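PDB 3V3T: cell division GTPase FtsZ, diverged from Clostridium botulinum C, which belongs to the tubulin/FtsZ family of GTPase-fold proteins, as a divergent member with a TubZ-like C-terminal domain. Local coordinates for residues Lys121-Thr133 and Asp158-Glu170. The protein carries 1 engineered substitution. Residues are numbered along the deposited sequence; the frame is centred on the assembly and turned at random.
Sequences KHFGFVGVLPKAT and DISIYLLDNNKRE
The Lys-131 chain runs extended through chi2 and chi3 and bends at its last torsion (chi4 -64°), carrying NZ among three backbone carbonyls of 158-170. Lys-131 NZ donates a hydrogen bond to Arg-169 O (2.8 Å), lying in that carbonyl's plane. A second goes from Lys-131 NZ to O of the poorly ordered Glu-170 (2.9 Å), which it meets from above the carbonyl plane; O of Asn-166 is a longer third acceptor. Beside it, OD1 of Asn-167 accepts a hydrogen bond from Ala-132 N (2.7 Å), nearly straight at the hydrogen but strongly bent at the amide oxygen, with the donor tilted from its plane. OD1 of Asp-165 accepts from the N of Asn-167, forming an Asx turn where the chain leaves strand 160-165.

Strands 122-129 and 160-165 pair in parallel by backbone hydrogen bonds from Ser-160 N to Phe-123 O onward, and Asn-166 N, just past the second strand, adds one to Leu-129 O. At the start of this ladder, in one of its two modelled conformers, His-122 can reach Ser-160 OG through NE2. CD1 of Leu-164 packs against CG1 of Val-126 (4.0 Å) and CG2 of Val-128; on the other face, Leu-163 CD1 meets Leu-129 CG. Helix 136-152, the crossover of this beta-alpha-beta unit in the Rossmann-like GTPase domain, covers the face of Phe-125 and Leu-163. The bonds from Lys-131 NZ and Ala-132 N join the segments that follow the two strands, and the carbonyl oxygens around NZ, those of Arg-169 and Asn-166 pointing more nearly at it, would probably favour its ammonium form.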
loop_
_atom_site.group_PDB
_atom_site.type_symbol
_atom_site.label_atom_id
_atom_site.label_comp_id
_atom_site.label_asym_id
_atom_site.label_seq_id
_atom_site.Cartn_x
_atom_site.Cartn_y
_atom_site.Cartn_z
ATOM N N LYS A 121 -12.007 11.308 -7.850
ATOM C CA LYS A 121 -11.650 10.394 -6.768
ATOM C C LYS A 121 -10.136 10.291 -6.621
ATOM O O LYS A 121 -9.392 10.548 -7.570
ATOM C CB LYS A 121 -12.256 8.997 -6.988
ATOM C CG LYS A 121 -13.783 8.980 -6.995
ATOM C CD LYS A 121 -14.330 7.555 -7.001
ATOM C CE LYS A 121 -15.848 7.523 -7.204
ATOM N NZ LYS A 121 -16.610 8.192 -6.103
ATOM N N HIS A 122 -9.685 9.934 -5.423
ATOM C CA HIS A 122 -8.273 9.666 -5.197
ATOM C C HIS A 122 -7.986 8.175 -5.284
ATOM O O HIS A 122 -8.748 7.354 -4.771
ATOM C CB HIS A 122 -7.782 10.186 -3.847
ATOM C CG HIS A 122 -6.343 9.864 -3.595
ATOM N ND1 HIS A 122 -5.314 10.585 -4.158
ATOM C CD2 HIS A 122 -5.763 8.854 -2.903
ATOM C CE1 HIS A 122 -4.160 10.051 -3.799
ATOM N NE2 HIS A 122 -4.404 9.001 -3.039
ATOM N N PHE A 123 -6.895 7.831 -5.964
ATOM C CA PHE A 123 -6.522 6.432 -6.146
ATOM C C PHE A 123 -5.186 6.109 -5.526
ATOM O O PHE A 123 -4.246 6.905 -5.579
ATOM C CB PHE A 123 -6.529 6.026 -7.622
ATOM C CG PHE A 123 -7.896 6.031 -8.229
ATOM C CD1 PHE A 123 -8.705 4.917 -8.149
ATOM C CD2 PHE A 123 -8.387 7.162 -8.843
ATOM C CE1 PHE A 123 -9.971 4.928 -8.690
ATOM C CE2 PHE A 123 -9.651 7.176 -9.385
ATOM C CZ PHE A 123 -10.442 6.053 -9.307
ATOM N N GLY A 124 -5.114 4.922 -4.939
ATOM C CA GLY A 124 -3.878 4.446 -4.368
ATOM C C GLY A 124 -3.623 3.006 -4.757
ATOM O O GLY A 124 -4.488 2.307 -5.294
ATOM N N PHE A 125 -2.410 2.566 -4.471
ATOM C CA PHE A 125 -1.957 1.247 -4.849
ATOM C C PHE A 125 -1.084 0.694 -3.739
ATOM O O PHE A 125 -0.098 1.328 -3.338
ATOM C CB PHE A 125 -1.133 1.326 -6.130
ATOM C CG PHE A 125 -0.487 0.011 -6.515
ATOM C CD1 PHE A 125 -1.269 -1.095 -6.815
ATOM C CD2 PHE A 125 0.893 -0.105 -6.596
ATOM C CE1 PHE A 125 -0.696 -2.303 -7.167
ATOM C CE2 PHE A 125 1.485 -1.303 -6.954
ATOM C CZ PHE A 125 0.694 -2.410 -7.240
ATOM N N VAL A 126 -1.463 -0.474 -3.223
ATOM C CA VAL A 126 -0.599 -1.218 -2.322
ATOM C C VAL A 126 -0.026 -2.376 -3.124
ATOM O O VAL A 126 -0.755 -3.270 -3.525
ATOM C CB VAL A 126 -1.382 -1.775 -1.136
ATOM C CG1 VAL A 126 -0.457 -2.547 -0.189
ATOM C CG2 VAL A 126 -2.092 -0.656 -0.405
ATOM N N GLY A 127 1.279 -2.353 -3.379
ATOM C CA GLY A 127 1.924 -3.469 -4.048
ATOM C C GLY A 127 2.988 -4.166 -3.199
ATOM O O GLY A 127 3.768 -3.518 -2.487
ATOM N N VAL A 128 3.030 -5.493 -3.289
ATOM C CA VAL A 128 4.055 -6.268 -2.618
ATOM C C VAL A 128 5.107 -6.768 -3.602
ATOM O O VAL A 128 4.791 -7.484 -4.547
ATOM C CB VAL A 128 3.452 -7.480 -1.872
ATOM C CG1 VAL A 128 4.528 -8.159 -1.023
ATOM C CG2 VAL A 128 2.287 -7.041 -0.987
ATOM N N LEU A 129 6.360 -6.379 -3.377
ATOM C CA LEU A 129 7.477 -6.899 -4.157
ATOM C C LEU A 129 7.845 -8.302 -3.672
ATOM O O LEU A 129 7.731 -8.602 -2.489
ATOM C CB LEU A 129 8.689 -5.980 -4.023
ATOM C CG LEU A 129 8.547 -4.527 -4.473
ATOM C CD1 LEU A 129 9.747 -3.712 -3.974
ATOM C CD2 LEU A 129 8.448 -4.447 -5.986
ATOM N N PRO A 130 8.286 -9.170 -4.589
ATOM C CA PRO A 130 8.614 -10.560 -4.253
ATOM C C PRO A 130 9.969 -10.692 -3.554
ATOM O O PRO A 130 10.830 -9.843 -3.759
ATOM C CB PRO A 130 8.677 -11.233 -5.630
ATOM C CG PRO A 130 9.114 -10.129 -6.555
ATOM C CD PRO A 130 8.492 -8.867 -6.019
ATOM N N LYS A 131 10.152 -11.741 -2.750
ATOM C CA LYS A 131 11.452 -12.046 -2.156
ATOM C C LYS A 131 12.491 -12.284 -3.249
ATOM O O LYS A 131 12.159 -12.779 -4.340
ATOM C CB LYS A 131 11.395 -13.339 -1.342
ATOM C CG LYS A 131 10.555 -13.353 -0.096
ATOM C CD LYS A 131 10.577 -14.774 0.486
ATOM C CE LYS A 131 9.809 -14.876 1.794
ATOM N NZ LYS A 131 10.451 -14.027 2.847
ATOM N N ALA A 132 13.749 -11.983 -2.932
ATOM C CA ALA A 132 14.893 -12.307 -3.796
ATOM C C ALA A 132 14.991 -13.777 -4.207
ATOM O O ALA A 132 15.569 -14.098 -5.249
ATOM C CB ALA A 132 16.207 -11.876 -3.130
ATOM N N THR A 133 14.453 -14.675 -3.388
ATOM C CA THR A 133 14.548 -16.099 -3.684
ATOM C C THR A 133 13.523 -16.569 -4.711
ATOM O O THR A 133 13.654 -17.652 -5.261
ATOM C CB THR A 133 14.401 -16.966 -2.416
ATOM O OG1 THR A 133 13.177 -16.642 -1.742
ATOM C CG2 THR A 133 15.587 -16.755 -1.475
ATOM N N ASP A 158 0.268 10.578 -9.923
ATOM C CA ASP A 158 -1.196 10.700 -9.924
ATOM C C ASP A 158 -1.894 9.847 -8.853
ATOM O O ASP A 158 -3.122 9.910 -8.682
ATOM C CB ASP A 158 -1.775 10.340 -11.300
ATOM C CG ASP A 158 -1.310 11.278 -12.402
ATOM O OD1 ASP A 158 -0.989 12.450 -12.099
ATOM O OD2 ASP A 158 -1.267 10.833 -13.575
ATOM N N ILE A 159 -1.121 9.041 -8.141
ATOM C CA ILE A 159 -1.689 8.124 -7.166
ATOM C C ILE A 159 -0.808 8.081 -5.930
ATOM O O ILE A 159 0.336 8.530 -5.948
ATOM C CB ILE A 159 -1.778 6.684 -7.720
ATOM C CG1 ILE A 159 -0.385 6.132 -8.002
ATOM C CG2 ILE A 159 -2.659 6.622 -8.991
ATOM C CD1 ILE A 159 -0.356 4.591 -8.118
ATOM N N SER A 160 -1.336 7.533 -4.850
ATOM C CA SER A 160 -0.500 7.311 -3.687
ATOM C C SER A 160 -0.084 5.838 -3.710
ATOM O O SER A 160 -0.820 4.982 -4.186
ATOM C CB SER A 160 -1.234 7.715 -2.417
ATOM O OG SER A 160 -2.296 6.838 -2.170
ATOM N N ILE A 161 1.131 5.548 -3.274
ATOM C CA ILE A 161 1.691 4.210 -3.439
ATOM C C ILE A 161 2.172 3.699 -2.077
ATOM O O ILE A 161 2.897 4.403 -1.381
ATOM C CB ILE A 161 2.902 4.230 -4.418
ATOM C CG1 ILE A 161 2.449 4.535 -5.845
ATOM C CG2 ILE A 161 3.661 2.903 -4.385
ATOM C CD1 ILE A 161 3.606 4.768 -6.821
ATOM N N TYR A 162 1.749 2.496 -1.692
ATOM C CA TYR A 162 2.257 1.863 -0.486
ATOM C C TYR A 162 3.002 0.634 -0.975
ATOM O O TYR A 162 2.384 -0.359 -1.333
ATOM C CB TYR A 162 1.120 1.442 0.457
ATOM C CG TYR A 162 0.192 2.560 0.913
ATOM C CD1 TYR A 162 0.282 3.078 2.200
ATOM C CD2 TYR A 162 -0.789 3.087 0.062
ATOM C CE1 TYR A 162 -0.556 4.086 2.630
ATOM C CE2 TYR A 162 -1.640 4.112 0.489
ATOM C CZ TYR A 162 -1.516 4.598 1.779
ATOM O OH TYR A 162 -2.328 5.597 2.242
ATOM N N LEU A 163 4.327 0.719 -1.030
ATOM C CA LEU A 163 5.128 -0.318 -1.659
ATOM C C LEU A 163 5.750 -1.182 -0.582
ATOM O O LEU A 163 6.603 -0.706 0.191
ATOM C CB LEU A 163 6.234 0.311 -2.524
ATOM C CG LEU A 163 6.951 -0.646 -3.488
ATOM C CD1 LEU A 163 5.906 -1.346 -4.359
ATOM C CD2 LEU A 163 7.997 0.071 -4.386
ATOM N N LEU A 164 5.329 -2.443 -0.542
ATOM C CA LEU A 164 5.776 -3.407 0.473
ATOM C C LEU A 164 6.820 -4.360 -0.094
ATOM O O LEU A 164 6.836 -4.625 -1.303
ATOM C CB LEU A 164 4.579 -4.210 1.014
ATOM C CG LEU A 164 3.386 -3.407 1.537
ATOM C CD1 LEU A 164 2.313 -4.322 2.108
ATOM C CD2 LEU A 164 3.838 -2.416 2.603
ATOM N N ASP A 165 7.675 -4.893 0.777
ATOM C CA ASP A 165 8.792 -5.721 0.338
ATOM C C ASP A 165 8.853 -7.067 1.085
ATOM O O ASP A 165 9.234 -7.125 2.257
ATOM C CB ASP A 165 10.101 -4.949 0.524
ATOM C CG ASP A 165 11.317 -5.696 -0.005
ATOM O OD1 ASP A 165 11.194 -6.891 -0.370
ATOM O OD2 ASP A 165 12.407 -5.079 -0.052
ATOM N N ASN A 166 8.488 -8.147 0.396
ATOM C CA ASN A 166 8.511 -9.470 1.000
ATOM C C ASN A 166 9.894 -9.904 1.482
ATOM O O ASN A 166 9.994 -10.860 2.244
ATOM C CB ASN A 166 7.978 -10.529 0.037
ATOM C CG ASN A 166 6.499 -10.765 0.187
ATOM O OD1 ASN A 166 5.881 -10.358 1.177
ATOM N ND2 ASN A 166 5.912 -11.427 -0.801
ATOM N N ASN A 167 10.958 -9.244 1.024
ATOM C CA ASN A 167 12.290 -9.582 1.535
ATOM C C ASN A 167 12.411 -9.256 3.024
ATOM O O ASN A 167 13.293 -9.761 3.694
ATOM C CB ASN A 167 13.406 -8.847 0.772
ATOM C CG ASN A 167 13.803 -9.535 -0.528
ATOM O OD1 ASN A 167 14.170 -10.714 -0.544
ATOM N ND2 ASN A 167 13.755 -8.782 -1.631
ATOM N N LYS A 168 11.536 -8.398 3.538
ATOM C CA LYS A 168 11.738 -7.828 4.876
ATOM C C LYS A 168 11.224 -8.704 6.016
ATOM O O LYS A 168 11.506 -8.426 7.183
ATOM C CB LYS A 168 11.134 -6.419 4.980
ATOM C CG LYS A 168 11.739 -5.375 4.035
ATOM C CD LYS A 168 13.263 -5.429 4.016
ATOM C CE LYS A 168 13.873 -4.822 5.270
ATOM N NZ LYS A 168 13.402 -3.422 5.451
ATOM N N ARG A 169 10.470 -9.753 5.690
ATOM C CA ARG A 169 9.984 -10.694 6.709
ATOM C C ARG A 169 10.031 -12.127 6.204
ATOM O O ARG A 169 9.984 -12.374 4.998
ATOM C CB ARG A 169 8.546 -10.362 7.129
ATOM C CG ARG A 169 8.370 -9.006 7.791
ATOM C CD ARG A 169 8.822 -9.016 9.253
ATOM N NE ARG A 169 8.527 -7.735 9.896
ATOM C CZ ARG A 169 9.272 -6.640 9.750
ATOM N NH1 ARG A 169 8.936 -5.510 10.361
ATOM N NH2 ARG A 169 10.363 -6.675 8.995
ATOM N N GLU A 170 10.095 -13.072 7.133
ATOM C CA GLU A 170 10.125 -14.485 6.781
ATOM C C GLU A 170 8.881 -14.931 6.009
ATOM O O GLU A 170 8.992 -15.495 4.920
ATOM C CB GLU A 170 10.301 -15.345 8.034
ATOM C CG GLU A 170 10.634 -16.798 7.740
ATOM C CD GLU A 170 10.565 -17.682 8.977
ATOM O OE1 GLU A 170 11.253 -18.727 9.003
ATOM O OE2 GLU A 170 9.816 -17.337 9.916
HETATM O O HOH W 1 -5.384 9.670 -7.563
HETATM O O HOH W 2 7.698 -13.575 -2.467
#